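Local coordinates for protein histidine kinase (Paraburkholderia phymatum, PDB 6NB0) that probably acts as a phosphorelay sensor kinase, transferring a phosphoryl group from ATP to a protein histidine, at residues T46-A51 / D172-A177; L180-T185 / A252-V257. All blocks are in the same frame, centred on the assembly; numbering follows the deposited sequence. Where two conformers were deposited one is given.

Interaction 1: T46-A51 / D172-A177; sequences TARRSA and DRERLA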
loop_
_atom_site.group_PDB
_atom_site.type_symbol
_atom_site.label_atom_id
_atom_site.label_comp_id
_atom_site.label_asym_id
_atom_site.label_seq_id
_atom_site.Cartn_x
_atom_site.Cartn_y
_atom_site.Cartn_z
ATOM N N THR A 46 -8.499 4.667 -9.443
ATOM C CA THR A 46 -7.426 3.820 -9.972
ATOM C C THR A 46 -6.167 3.898 -9.112
ATOM O O THR A 46 -5.550 2.864 -8.816
ATOM C CB THR A 46 -7.114 4.211 -11.414
ATOM O OG1 THR A 46 -8.249 3.914 -12.231
ATOM C CG2 THR A 46 -5.878 3.476 -11.958
ATOM N N ALA A 47 -5.767 5.109 -8.691
ATOM C CA ALA A 47 -4.566 5.226 -7.865
ATOM C C ALA A 47 -4.759 4.555 -6.507
ATOM O O ALA A 47 -3.835 3.933 -5.976
ATOM C CB ALA A 47 -4.180 6.696 -7.683
ATOM N N ARG A 48 -5.948 4.684 -5.928
ATOM C CA ARG A 48 -6.237 4.032 -4.651
ATOM C C ARG A 48 -6.151 2.504 -4.778
ATOM O O ARG A 48 -5.524 1.832 -3.941
ATOM C CB ARG A 48 -7.617 4.504 -4.176
ATOM C CG ARG A 48 -8.083 4.068 -2.787
ATOM C CD ARG A 48 -9.072 2.940 -2.914
ATOM N NE ARG A 48 -9.635 2.577 -1.621
ATOM C CZ ARG A 48 -10.866 2.866 -1.236
ATOM N NH1 ARG A 48 -11.680 3.519 -2.056
ATOM N NH2 ARG A 48 -11.284 2.496 -0.031
ATOM N N ARG A 49 -6.805 1.940 -5.804
ATOM C CA ARG A 49 -6.748 0.499 -6.065
ATOM C C ARG A 49 -5.321 0.034 -6.321
ATOM O O ARG A 49 -4.915 -1.046 -5.861
ATOM C CB ARG A 49 -7.617 0.148 -7.280
ATOM C CG ARG A 49 -9.126 0.325 -7.049
ATOM C CD ARG A 49 -9.714 -0.862 -6.246
ATOM N NE ARG A 49 -11.147 -0.634 -6.061
ATOM C CZ ARG A 49 -11.721 -0.171 -4.960
ATOM N NH1 ARG A 49 -11.010 0.089 -3.848
ATOM N NH2 ARG A 49 -13.041 0.030 -4.978
ATOM N N SER A 50 -4.560 0.807 -7.097
ATOM C CA SER A 50 -3.155 0.473 -7.312
ATOM C C SER A 50 -2.377 0.411 -5.993
ATOM O O SER A 50 -1.554 -0.490 -5.799
ATOM C CB SER A 50 -2.509 1.494 -8.255
ATOM O OG SER A 50 -3.267 1.595 -9.459
ATOM N N ALA A 51 -2.587 1.380 -5.099
ATOM C CA ALA A 51 -1.840 1.396 -3.842
ATOM C C ALA A 51 -2.258 0.249 -2.923
ATOM O O ALA A 51 -1.403 -0.363 -2.257
ATOM C CB ALA A 51 -2.018 2.755 -3.144
ATOM N N ASP A 172 -17.446 -7.321 3.346
ATOM C CA ASP A 172 -16.660 -6.090 3.452
ATOM C C ASP A 172 -16.648 -5.503 2.049
ATOM O O ASP A 172 -15.834 -5.885 1.210
ATOM C CB ASP A 172 -15.258 -6.392 3.967
ATOM C CG ASP A 172 -14.427 -5.144 4.197
ATOM O OD1 ASP A 172 -14.591 -4.159 3.461
ATOM O OD2 ASP A 172 -13.585 -5.157 5.114
ATOM N N ARG A 173 -17.609 -4.617 1.757
ATOM C CA ARG A 173 -17.820 -4.248 0.356
ATOM C C ARG A 173 -16.565 -3.628 -0.240
ATOM O O ARG A 173 -16.200 -3.930 -1.378
ATOM C CB ARG A 173 -18.989 -3.275 0.195
ATOM C CG ARG A 173 -19.311 -2.999 -1.286
ATOM C CD ARG A 173 -20.382 -1.905 -1.445
ATOM N NE ARG A 173 -20.841 -1.823 -2.838
ATOM C CZ ARG A 173 -20.212 -1.162 -3.807
ATOM N NH1 ARG A 173 -19.073 -0.510 -3.556
ATOM N NH2 ARG A 173 -20.711 -1.157 -5.030
ATOM N N GLU A 174 -15.892 -2.760 0.518
ATOM C CA GLU A 174 -14.728 -2.081 -0.052
ATOM C C GLU A 174 -13.610 -3.074 -0.373
ATOM O O GLU A 174 -12.969 -2.966 -1.422
ATOM C CB GLU A 174 -14.243 -0.984 0.893
ATOM C CG GLU A 174 -13.211 -0.020 0.273
ATOM C CD GLU A 174 -11.837 -0.653 -0.003
ATOM O OE1 GLU A 174 -11.282 -1.336 0.883
ATOM O OE2 GLU A 174 -11.313 -0.473 -1.120
ATOM N N ARG A 175 -13.337 -4.035 0.520
ATOM C CA ARG A 175 -12.289 -5.023 0.219
ATOM C C ARG A 175 -12.688 -5.939 -0.934
ATOM O O ARG A 175 -11.851 -6.295 -1.768
ATOM C CB ARG A 175 -11.979 -5.866 1.463
ATOM C CG ARG A 175 -11.381 -5.082 2.617
ATOM C CD ARG A 175 -10.065 -4.420 2.282
ATOM N NE ARG A 175 -9.388 -4.006 3.510
ATOM C CZ ARG A 175 -8.335 -3.190 3.572
ATOM N NH1 ARG A 175 -7.805 -2.899 4.758
ATOM N NH2 ARG A 175 -7.820 -2.647 2.469
ATOM N N LEU A 176 -13.949 -6.373 -0.972
ATOM C CA LEU A 176 -14.404 -7.157 -2.117
ATOM C C LEU A 176 -14.308 -6.356 -3.396
ATOM O O LEU A 176 -13.990 -6.907 -4.464
ATOM C CB LEU A 176 -15.841 -7.634 -1.887
ATOM C CG LEU A 176 -15.937 -8.627 -0.719
ATOM C CD1 LEU A 176 -17.382 -8.702 -0.161
ATOM C CD2 LEU A 176 -15.445 -10.023 -1.147
ATOM N N ALA A 177 -14.610 -5.056 -3.322
ATOM C CA ALA A 177 -14.489 -4.222 -4.509
ATOM C C ALA A 177 -13.050 -4.176 -4.980
ATOM O O ALA A 177 -12.791 -4.256 -6.174
ATOM C CB ALA A 177 -14.981 -2.798 -4.238
#

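Interaction 2: L180-T185 / A252-V257; sequences LWLLVT and ALCKRV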
loop_
_atom_site.group_PDB
_atom_site.type_symbol
_atom_site.label_atom_id
_atom_site.label_comp_id
_atom_site.label_asym_id
_atom_site.label_seq_id
_atom_site.Cartn_x
_atom_site.Cartn_y
_atom_site.Cartn_z
ATOM N N LEU A 180 -12.224 -7.624 -6.661
ATOM C CA LEU A 180 -12.770 -7.824 -7.996
ATOM C C LEU A 180 -12.092 -6.910 -9.002
ATOM O O LEU A 180 -11.826 -7.318 -10.138
ATOM C CB LEU A 180 -14.277 -7.596 -7.998
ATOM C CG LEU A 180 -15.057 -8.566 -7.086
ATOM C CD1 LEU A 180 -16.504 -8.148 -7.071
ATOM C CD2 LEU A 180 -14.940 -9.997 -7.575
ATOM N N TRP A 181 -11.821 -5.667 -8.604
ATOM C CA TRP A 181 -11.056 -4.768 -9.470
ATOM C C TRP A 181 -9.744 -5.414 -9.916
ATOM O O TRP A 181 -9.389 -5.381 -11.100
ATOM C CB TRP A 181 -10.795 -3.463 -8.706
ATOM C CG TRP A 181 -9.997 -2.423 -9.486
ATOM C CD1 TRP A 181 -10.494 -1.397 -10.239
ATOM C CD2 TRP A 181 -8.564 -2.313 -9.536
ATOM N NE1 TRP A 181 -9.437 -0.647 -10.777
ATOM C CE2 TRP A 181 -8.250 -1.205 -10.356
ATOM C CE3 TRP A 181 -7.509 -3.058 -8.967
ATOM C CZ2 TRP A 181 -6.928 -0.815 -10.616
ATOM C CZ3 TRP A 181 -6.197 -2.662 -9.228
ATOM C CH2 TRP A 181 -5.921 -1.567 -10.049
ATOM N N LEU A 182 -9.010 -6.015 -8.972
ATOM C CA LEU A 182 -7.700 -6.581 -9.301
ATOM C C LEU A 182 -7.845 -7.844 -10.129
ATOM O O LEU A 182 -7.064 -8.077 -11.061
ATOM C CB LEU A 182 -6.921 -6.865 -8.008
ATOM C CG LEU A 182 -5.510 -7.476 -8.157
ATOM C CD1 LEU A 182 -4.611 -6.565 -9.015
ATOM C CD2 LEU A 182 -4.873 -7.676 -6.768
ATOM N N LEU A 183 -8.847 -8.667 -9.802
ATOM C CA LEU A 183 -9.148 -9.860 -10.590
ATOM C C LEU A 183 -9.302 -9.511 -12.070
ATOM O O LEU A 183 -8.719 -10.171 -12.942
ATOM C CB LEU A 183 -10.430 -10.498 -10.043
ATOM C CG LEU A 183 -10.673 -11.996 -10.168
ATOM C CD1 LEU A 183 -9.721 -12.732 -9.223
ATOM C CD2 LEU A 183 -12.142 -12.313 -9.854
ATOM N N VAL A 184 -10.083 -8.461 -12.372
ATOM C CA VAL A 184 -10.280 -8.061 -13.770
ATOM C C VAL A 184 -9.055 -7.324 -14.318
ATOM O O VAL A 184 -8.637 -7.555 -15.460
ATOM C CB VAL A 184 -11.556 -7.198 -13.916
ATOM C CG1 VAL A 184 -11.797 -6.844 -15.403
ATOM C CG2 VAL A 184 -12.806 -7.950 -13.331
ATOM N N THR A 185 -8.494 -6.396 -13.542
ATOM C CA THR A 185 -7.351 -5.609 -14.024
ATOM C C THR A 185 -6.162 -6.508 -14.372
ATOM O O THR A 185 -5.462 -6.275 -15.369
ATOM C CB THR A 185 -6.960 -4.584 -12.956
ATOM O OG1 THR A 185 -8.036 -3.646 -12.794
ATOM C CG2 THR A 185 -5.700 -3.812 -13.352
ATOM N N ALA A 252 -1.937 -11.009 -4.468
ATOM C CA ALA A 252 -2.070 -11.212 -3.035
ATOM C C ALA A 252 -3.378 -10.640 -2.486
ATOM O O ALA A 252 -4.008 -11.246 -1.609
ATOM C CB ALA A 252 -0.877 -10.578 -2.330
ATOM N N LEU A 253 -3.793 -9.461 -2.973
ATOM C CA LEU A 253 -5.025 -8.855 -2.463
ATOM C C LEU A 253 -6.231 -9.769 -2.680
ATOM O O LEU A 253 -7.045 -9.950 -1.771
ATOM C CB LEU A 253 -5.262 -7.487 -3.114
ATOM C CG LEU A 253 -6.321 -6.601 -2.435
ATOM C CD1 LEU A 253 -6.048 -5.123 -2.744
ATOM C CD2 LEU A 253 -7.712 -6.935 -2.901
ATOM N N CYS A 254 -6.379 -10.336 -3.886
ATOM C CA CYS A 254 -7.457 -11.307 -4.128
ATOM C C CYS A 254 -7.424 -12.470 -3.136
ATOM O O CYS A 254 -8.455 -12.862 -2.578
ATOM C CB CYS A 254 -7.357 -11.856 -5.555
ATOM S SG CYS A 254 -7.441 -10.560 -6.815
ATOM N N LYS A 255 -6.250 -13.063 -2.945
ATOM C CA LYS A 255 -6.126 -14.200 -2.035
ATOM C C LYS A 255 -6.447 -13.801 -0.598
ATOM O O LYS A 255 -7.190 -14.506 0.109
ATOM C CB LYS A 255 -4.711 -14.778 -2.124
ATOM C CG LYS A 255 -4.451 -15.969 -1.181
ATOM C CD LYS A 255 -3.037 -16.511 -1.379
ATOM C CE LYS A 255 -2.780 -17.742 -0.501
ATOM N NZ LYS A 255 -2.437 -17.345 0.881
ATOM N N ARG A 256 -5.883 -12.678 -0.138
ATOM C CA ARG A 256 -6.103 -12.257 1.244
ATOM C C ARG A 256 -7.575 -11.970 1.505
ATOM O O ARG A 256 -8.118 -12.354 2.549
ATOM C CB ARG A 256 -5.260 -11.019 1.551
ATOM C CG ARG A 256 -3.875 -11.332 2.092
ATOM C CD ARG A 256 -3.976 -12.008 3.431
ATOM N NE ARG A 256 -3.279 -11.276 4.482
ATOM C CZ ARG A 256 -3.686 -11.232 5.744
ATOM N NH1 ARG A 256 -4.800 -11.863 6.096
ATOM N NH2 ARG A 256 -2.986 -10.550 6.651
ATOM N N VAL A 257 -8.227 -11.280 0.576
ATOM C CA VAL A 257 -9.610 -10.887 0.806
ATOM C C VAL A 257 -10.515 -12.108 0.717
ATOM O O VAL A 257 -11.443 -12.270 1.510
ATOM C CB VAL A 257 -10.009 -9.782 -0.192
ATOM C CG1 VAL A 257 -11.528 -9.534 -0.170
ATOM C CG2 VAL A 257 -9.246 -8.485 0.111
#

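Interaction 1: T46-A51 / D172-A177
Arg49 and Arg48 share one carboxylate oxygen, OE2 of Glu174, Arg49 reaching it with NH1 and Arg48 lying with a guanidinium face against it, and this oxygen is the centre of a three-residue salt-bridge network. Its tighter side belongs to Arg49, a buried residue. Arg49 NH1, which also pairs with Glu52, lies 2.8 Å from Glu174 OE2, but the N-H···O angle of 123° makes the hydrogen bond weak. Beyond it Arg49 NH2 meets the methyl CB of Ala177 at 3.5 Å, while the carbonyl carbon of Ala177 lies over a face of the Arg49 guanidinium. Helix 44-68, from the start of the model, and helix 173-189, from an α/β domain consistent with the ATP-binding catalytic domain of histidine kinases (Bergerat fold), run almost at right angles (86°) with segment axes 12.0 Å apart, a gap bridged largely by long side chains. The partly exposed side is looser. A bend at chi2 brings Arg48 NH2 to 3.2 Å from Glu174 OE2, with guanidinium and carboxylate planes nearly parallel (8° apart). Glu174 OE2 sits 3.0 Å above the Arg48 guanidinium plane, so the attraction is one of charge without a directed N-H; Arg48 NH1 forms its own salt bridge to Glu44 of the second subunit.

Interaction 2: L180-T185 / A252-V257
Leu182 and Leu183 present their side chains to Cys254 and Leu253 in a buried contact near the centre of the chain. The apolar contacts come first. Leu182 CD2 touches Leu253 CB at 3.7 Å and Cys254 SG at 3.9 Å, its CG standing anti to the backbone N (chi1 180°), which carries the branch toward helix 252-260. The two leucine side chains meet at a slant. Leu183 CD1 reaches the same Cys254 SG at 4.0 Å, so that the sulfur is touched by both Leu182 and Leu183. A second kind of contact involves the backbone: Cys254 SG lies 3.8 Å from Leu183 N, a van der Waals approach at the point where the helices come nearest, with Leu183 CA and Cys254 CA 6.8 Å apart. The segment axes pass at 9.0 Å in an inclined, roughly antiparallel pairing (141°) of two helices that probably belong to the α/β ATP-binding domain expected of a histidine kinase. Within helix 173-189, Thr185 OG1 donates to Trp181 O at 2.8 Å and sits over the centre of the indole face, satisfying a buried hydroxyl. Between the helices themselves, the contact thus depends on shape and dispersion, with a thiol sulfur filling the place between two leucines.

From the N terminus, helix 44-68 comes first, and interaction 1 closes a loop of 120 intervening residues when the chain reaches 172-177, at the start of helix 173-189. Interaction 2 opens at 180-185 on that same helix and closes 66 residues later at 252-257, so the two loops follow in series, neither nesting nor crossing. Helix 173-189 is thus the shared element, joined by its first turns to the N-terminal helix and farther along to helix 252-260. The centres lie 9 Å apart and the contacts touch: Arg49 CB packs 3.4 Å from Trp181 CE2, and Arg175 O lies 3.6 Å from Val257 CG1.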